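PDB 6CCA: DisA protein from Sorangium cellulosum, which probably transfers methyl groups to the alpha carbon of polyketide intermediates, as a gem-dimethylating C-methyltransferase domain of the disorazol assembly line. Local coordinates for residues A388-S393 and Q402-A407; E336-V341 and L370-W375. All coordinates share one frame; numbering follows the deposited sequence.

Contact 1. Residues A388-S393 and Q402-A407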
loop_
_atom_site.group_PDB
_atom_site.type_symbol
_atom_site.label_atom_id
_atom_site.label_comp_id
_atom_site.label_asym_id
_atom_site.label_seq_id
_atom_site.Cartn_x
_atom_site.Cartn_y
_atom_site.Cartn_z
ATOM N N ALA A 388 -7.737 5.998 -14.661
ATOM C CA ALA A 388 -8.248 4.639 -14.796
ATOM C C ALA A 388 -7.867 3.699 -13.667
ATOM O O ALA A 388 -6.828 3.022 -13.726
ATOM C CB ALA A 388 -7.860 4.055 -16.139
ATOM N N PRO A 389 -8.709 3.628 -12.624
ATOM C CA PRO A 389 -8.613 2.531 -11.717
ATOM C C PRO A 389 -9.070 1.329 -12.504
ATOM O O PRO A 389 -10.150 1.383 -13.180
ATOM C CB PRO A 389 -9.580 2.883 -10.606
ATOM C CG PRO A 389 -9.954 4.294 -10.805
ATOM C CD PRO A 389 -9.778 4.561 -12.275
ATOM N N LEU A 390 -8.281 0.287 -12.521
ATOM C CA LEU A 390 -8.612 -0.861 -13.376
ATOM C C LEU A 390 -9.872 -1.569 -12.813
ATOM O O LEU A 390 -10.205 -1.404 -11.641
ATOM C CB LEU A 390 -7.435 -1.765 -13.549
ATOM C CG LEU A 390 -6.284 -1.133 -14.323
ATOM C CD1 LEU A 390 -5.130 -2.082 -14.368
ATOM C CD2 LEU A 390 -6.760 -0.740 -15.733
ATOM N N GLN A 391 -10.596 -2.286 -13.665
ATOM C CA GLN A 391 -11.881 -2.875 -13.257
ATOM C C GLN A 391 -11.641 -4.305 -12.840
ATOM O O GLN A 391 -10.944 -5.042 -13.521
ATOM C CB GLN A 391 -12.872 -2.848 -14.470
ATOM C CG GLN A 391 -13.156 -1.471 -14.950
ATOM C CD GLN A 391 -14.046 -1.503 -16.202
ATOM O OE1 GLN A 391 -13.581 -1.270 -17.358
ATOM N NE2 GLN A 391 -15.322 -1.842 -15.990
ATOM N N HIS A 392 -12.241 -4.703 -11.725
ATOM C CA HIS A 392 -12.164 -6.057 -11.208
ATOM C C HIS A 392 -13.505 -6.516 -10.734
ATOM O O HIS A 392 -13.721 -6.822 -9.556
ATOM C CB HIS A 392 -11.126 -6.158 -10.068
ATOM C CG HIS A 392 -9.728 -6.019 -10.558
ATOM N ND1 HIS A 392 -9.147 -4.788 -10.717
ATOM C CD2 HIS A 392 -8.821 -6.920 -10.966
ATOM C CE1 HIS A 392 -7.933 -4.945 -11.209
ATOM N NE2 HIS A 392 -7.707 -6.227 -11.359
ATOM N N SER A 393 -14.459 -6.550 -11.668
ATOM C CA SER A 393 -15.847 -6.927 -11.266
ATOM C C SER A 393 -16.474 -7.969 -12.178
ATOM O O SER A 393 -16.170 -8.050 -13.378
ATOM C CB SER A 393 -16.747 -5.676 -11.127
ATOM O OG SER A 393 -16.717 -4.949 -12.311
ATOM N N GLN A 402 -7.728 -3.828 -3.183
ATOM C CA GLN A 402 -6.524 -3.351 -3.850
ATOM C C GLN A 402 -6.827 -3.064 -5.309
ATOM O O GLN A 402 -7.739 -3.667 -5.968
ATOM C CB GLN A 402 -5.460 -4.437 -3.805
ATOM C CG GLN A 402 -4.080 -4.099 -4.277
ATOM C CD GLN A 402 -3.040 -5.143 -3.938
ATOM O OE1 GLN A 402 -3.320 -6.174 -3.327
ATOM N NE2 GLN A 402 -1.832 -4.907 -4.396
ATOM N N ASN A 403 -6.079 -2.121 -5.844
ATOM C CA ASN A 403 -6.179 -1.810 -7.279
ATOM C C ASN A 403 -4.914 -1.213 -7.866
ATOM O O ASN A 403 -4.055 -0.677 -7.094
ATOM C CB ASN A 403 -7.408 -0.930 -7.548
ATOM C CG ASN A 403 -7.970 -1.152 -8.967
ATOM O OD1 ASN A 403 -7.486 -2.009 -9.722
ATOM N ND2 ASN A 403 -8.987 -0.366 -9.321
ATOM N N VAL A 404 -4.758 -1.354 -9.175
ATOM C CA VAL A 404 -3.805 -0.536 -9.929
ATOM C C VAL A 404 -4.586 0.619 -10.603
ATOM O O VAL A 404 -5.687 0.425 -11.187
ATOM C CB VAL A 404 -3.026 -1.367 -10.896
ATOM C CG1 VAL A 404 -2.333 -0.517 -11.951
ATOM C CG2 VAL A 404 -2.013 -2.225 -10.151
ATOM N N ILE A 405 -4.045 1.807 -10.481
ATOM C CA ILE A 405 -4.655 3.061 -10.951
ATOM C C ILE A 405 -3.681 3.760 -11.866
ATOM O O ILE A 405 -2.541 3.953 -11.498
ATOM C CB ILE A 405 -5.103 3.985 -9.814
ATOM C CG1 ILE A 405 -6.024 3.218 -8.822
ATOM C CG2 ILE A 405 -5.826 5.213 -10.386
ATOM C CD1 ILE A 405 -5.479 3.158 -7.461
ATOM N N LEU A 406 -4.113 4.054 -13.084
ATOM C CA LEU A 406 -3.312 4.753 -14.107
ATOM C C LEU A 406 -3.858 6.161 -14.310
ATOM O O LEU A 406 -5.071 6.368 -14.261
ATOM C CB LEU A 406 -3.335 4.016 -15.440
ATOM C CG LEU A 406 -3.075 2.493 -15.361
ATOM C CD1 LEU A 406 -3.288 1.838 -16.702
ATOM C CD2 LEU A 406 -1.706 2.216 -14.898
ATOM N N ALA A 407 -2.978 7.129 -14.485
ATOM C CA ALA A 407 -3.413 8.508 -14.673
ATOM C C ALA A 407 -2.402 9.246 -15.581
ATOM O O ALA A 407 -1.197 8.975 -15.511
ATOM C CB ALA A 407 -3.448 9.176 -13.351
#
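Ala388 and Leu406 form an antiparallel hydrogen-bonded pair. Ala388 N gives to Leu406 O at 2.7 Å, and Leu406 N gives back to Ala388 O. The next pair, Pro389 with Ile405, is non-hydrogen-bonded, a place where proline, which has no N-H, costs no cross-strand bond. A third backbone bond runs from Leu390 N to Val404 O at 2.9 Å. Ala388 O also receives a CA-H...O contact from Ile405.

Beyond this point an amide side chain takes over. The strand end at Pro389 gives way to a loop, and Asn403 reaches across to it. Its CG stands anti to the backbone N (chi1 -151°), which sends the amide toward Leu390. Asn403 ND2 donates to Leu390 O at 2.8 Å, in the carbonyl plane and on a lone pair. The same ND2 also bonds to Ser372 OG. At the other branch, Asn403 OD1 lies at the edge of the His392 ring, 3.3 Å from His392 CE1, with ring and amide planes 82° apart. OD1 also takes a weak bond from Val404 N. The far nitrogen of the ring, NE2, is bonded to His200.

Apolar contacts cover the two faces. Pro389 CB rests on Ile405 CG1 at 4.0 Å, on the face that helix 372-381 covers. Leu390 and Val404 lie side by side, with Leu390 CD1 4.0 Å from Val404 CG1. Leu390 CD2 is near Leu406 CD1. Helix 34-41 packs over both leucines.

Strands 387-389 and 402-409 belong to the antiparallel end of the mixed sheet, consistent with a class I methyltransferase fold. The chemistry implies a short pairing continued by one side chain. Both N-H groups of the Asn403 amide have acceptors, which should fix its rotation and tie the departing loop to strand 402-409.

Contact 2. Residues E336-V341 and L370-W375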
loop_
_atom_site.group_PDB
_atom_site.type_symbol
_atom_site.label_atom_id
_atom_site.label_comp_id
_atom_site.label_asym_id
_atom_site.label_seq_id
_atom_site.Cartn_x
_atom_site.Cartn_y
_atom_site.Cartn_z
ATOM N N GLU A 336 -2.084 0.321 -5.041
ATOM C CA GLU A 336 -2.528 0.794 -3.752
ATOM C C GLU A 336 -3.580 -0.119 -3.100
ATOM O O GLU A 336 -4.403 -0.737 -3.756
ATOM C CB GLU A 336 -3.168 2.219 -3.851
ATOM C CG GLU A 336 -2.148 3.364 -3.877
ATOM C CD GLU A 336 -1.523 3.598 -2.493
ATOM O OE1 GLU A 336 -2.172 3.418 -1.452
ATOM O OE2 GLU A 336 -0.354 3.969 -2.429
ATOM N N MET A 337 -3.576 -0.138 -1.774
ATOM C CA MET A 337 -4.612 -0.830 -1.032
ATOM C C MET A 337 -5.769 0.186 -0.929
ATOM O O MET A 337 -5.526 1.354 -0.576
ATOM C CB MET A 337 -4.102 -1.291 0.364
ATOM C CG MET A 337 -2.847 -2.154 0.237
ATOM S SD MET A 337 -3.211 -3.766 -0.556
ATOM C CE MET A 337 -1.502 -4.340 -0.652
ATOM N N THR A 338 -6.969 -0.259 -1.306
ATOM C CA THR A 338 -8.127 0.602 -1.484
ATOM C C THR A 338 -9.322 0.354 -0.535
ATOM O O THR A 338 -10.433 0.840 -0.806
ATOM C CB THR A 338 -8.577 0.508 -2.949
ATOM O OG1 THR A 338 -8.678 -0.860 -3.368
ATOM C CG2 THR A 338 -7.539 1.168 -3.854
ATOM N N ARG A 339 -9.087 -0.377 0.551
ATOM C CA ARG A 339 -10.048 -0.627 1.607
ATOM C C ARG A 339 -9.232 -0.710 2.886
ATOM O O ARG A 339 -8.098 -1.218 2.877
ATOM C CB ARG A 339 -10.822 -1.905 1.280
ATOM C CG ARG A 339 -11.861 -2.287 2.325
ATOM C CD ARG A 339 -12.627 -3.617 2.040
ATOM N NE ARG A 339 -13.568 -3.404 0.965
ATOM C CZ ARG A 339 -14.667 -2.652 1.069
ATOM N NH1 ARG A 339 -15.007 -2.087 2.219
ATOM N NH2 ARG A 339 -15.454 -2.481 0.017
ATOM N N VAL A 340 -9.752 -0.125 3.991
ATOM C CA VAL A 340 -9.047 -0.103 5.240
ATOM C C VAL A 340 -9.287 -1.478 5.918
ATOM O O VAL A 340 -9.950 -1.572 6.940
ATOM C CB VAL A 340 -9.550 0.973 6.203
ATOM C CG1 VAL A 340 -8.569 1.075 7.344
ATOM C CG2 VAL A 340 -9.568 2.361 5.559
ATOM N N VAL A 341 -8.803 -2.538 5.333
ATOM C CA VAL A 341 -8.949 -3.887 5.948
ATOM C C VAL A 341 -8.257 -4.009 7.325
ATOM O O VAL A 341 -7.199 -3.391 7.599
ATOM C CB VAL A 341 -8.480 -4.991 4.957
ATOM C CG1 VAL A 341 -9.352 -4.938 3.714
ATOM C CG2 VAL A 341 -7.012 -4.839 4.571
ATOM N N LEU A 370 -6.899 5.542 0.137
ATOM C CA LEU A 370 -8.022 5.974 -0.628
ATOM C C LEU A 370 -8.643 4.856 -1.376
ATOM O O LEU A 370 -7.949 3.949 -1.851
ATOM C CB LEU A 370 -7.640 7.091 -1.636
ATOM C CG LEU A 370 -7.461 8.519 -1.100
ATOM C CD1 LEU A 370 -6.254 8.713 -0.259
ATOM C CD2 LEU A 370 -7.300 9.410 -2.328
ATOM N N SER A 371 -9.968 4.863 -1.523
ATOM C CA SER A 371 -10.616 3.893 -2.363
ATOM C C SER A 371 -10.382 4.217 -3.868
ATOM O O SER A 371 -9.909 5.268 -4.163
ATOM C CB SER A 371 -12.146 3.907 -2.177
ATOM O OG SER A 371 -12.683 5.133 -2.623
ATOM N N SER A 372 -10.759 3.325 -4.787
ATOM C CA SER A 372 -10.539 3.628 -6.194
ATOM C C SER A 372 -11.307 4.896 -6.601
ATOM O O SER A 372 -10.728 5.740 -7.312
ATOM C CB SER A 372 -10.840 2.477 -7.183
ATOM O OG SER A 372 -9.776 1.515 -7.112
ATOM N N PRO A 373 -12.606 4.992 -6.219
ATOM C CA PRO A 373 -13.337 6.232 -6.607
ATOM C C PRO A 373 -12.714 7.469 -6.017
ATOM O O PRO A 373 -12.565 8.480 -6.721
ATOM C CB PRO A 373 -14.797 5.996 -6.113
ATOM C CG PRO A 373 -14.947 4.486 -6.029
ATOM C CD PRO A 373 -13.520 3.926 -5.715
ATOM N N MET A 374 -12.248 7.400 -4.790
ATOM C CA MET A 374 -11.538 8.534 -4.185
ATOM C C MET A 374 -10.222 8.913 -4.901
ATOM O O MET A 374 -9.949 10.088 -5.124
ATOM C CB MET A 374 -11.248 8.321 -2.698
ATOM C CG MET A 374 -12.513 8.272 -1.796
ATOM S SD MET A 374 -12.149 7.471 -0.198
ATOM C CE MET A 374 -11.311 8.733 0.662
ATOM N N TRP A 375 -9.441 7.927 -5.295
ATOM C CA TRP A 375 -8.222 8.205 -6.076
ATOM C C TRP A 375 -8.567 8.825 -7.439
ATOM O O TRP A 375 -7.910 9.793 -7.855
ATOM C CB TRP A 375 -7.456 6.904 -6.350
ATOM C CG TRP A 375 -6.473 6.508 -5.287
ATOM C CD1 TRP A 375 -6.578 5.389 -4.526
ATOM C CD2 TRP A 375 -5.219 7.135 -4.897
ATOM N NE1 TRP A 375 -5.484 5.268 -3.704
ATOM C CE2 TRP A 375 -4.677 6.352 -3.861
ATOM C CE3 TRP A 375 -4.537 8.303 -5.279
ATOM C CZ2 TRP A 375 -3.500 6.645 -3.245
ATOM C CZ3 TRP A 375 -3.381 8.631 -4.614
ATOM C CH2 TRP A 375 -2.865 7.777 -3.612
HETATM O O HOH W 1 -4.808 3.898 -1.140
HETATM O O HOH W 2 -10.449 -0.721 -5.636
#
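The indole of Trp375 meets Glu336 and Thr338. One face of the ring carries Leu370 CB from its own segment, 3.4 Å above the plane and offset toward the rim. At the edge, Thr338 CG2 lies near the ring plane, 4.4 Å from Trp375 CD1. Water 1 sits in the plane there and accepts from NE1. Glu336 comes in obliquely, with its CG 3.6 Å from Trp375 CZ2. Its chain crosses the indole at about a right angle, and the carboxylate is turned 51° from the ring. A bend at chi2 (-74°) brings CD alongside CZ2.

Water 1 joins the two segments. It accepts from Leu370 N and Trp375 NE1, and Glu336 OE1 and Met337 O each lie 2.7 Å from it as possible acceptors. The other carboxylate oxygen, OE2, bonds to His310 ND1. Water 2 donates to Thr338 OG1 and bonds to Ser372 OG. Thr338 OG1 is also hydrogen-bonded to Ser400 O.

The backbones meet directly at Thr338 and Ser371 through two CA-H...O contacts. Thr338 CA approaches Leu370 O at 3.4 Å, and Ser371 CA approaches Thr338 O. At the N-cap, Ser371 OG accepts from Met374 N at 3.2 Å. Ser371 N in turn points at Met374 SD, a weak bond, which completes a capping box.

The contact thus sets the start of helix 372-381 against the end of strand 330-337. Helix 315-325 touches Leu370 and Trp375, while Ile405 of strand 402-409 also meets the indole. The chain then reaches helix 342-346 through an inverse gamma turn at Val340.

Contact 2 closes before contact 1 opens, so the two follow in series along the chain. Their centres are 10 Å apart. Both reach the same mixed sheet. In it strand 330-337 of contact 2 lies parallel to strand 300-306, and strand 402-409 of contact 1 runs antiparallel beside it. Strand 387-389 pairs antiparallel with 402-409 in turn. Asn403 belongs to both surroundings, and its N probably bonds to Glu336 O at 3.0 Å. Helix 372-381 comes between strands 330-337 and 387-389 in the chain. It starts in contact 2 and covers Pro389 and Ile405 of contact 1. This is consistent with the antiparallel end of the class I methyltransferase sheet.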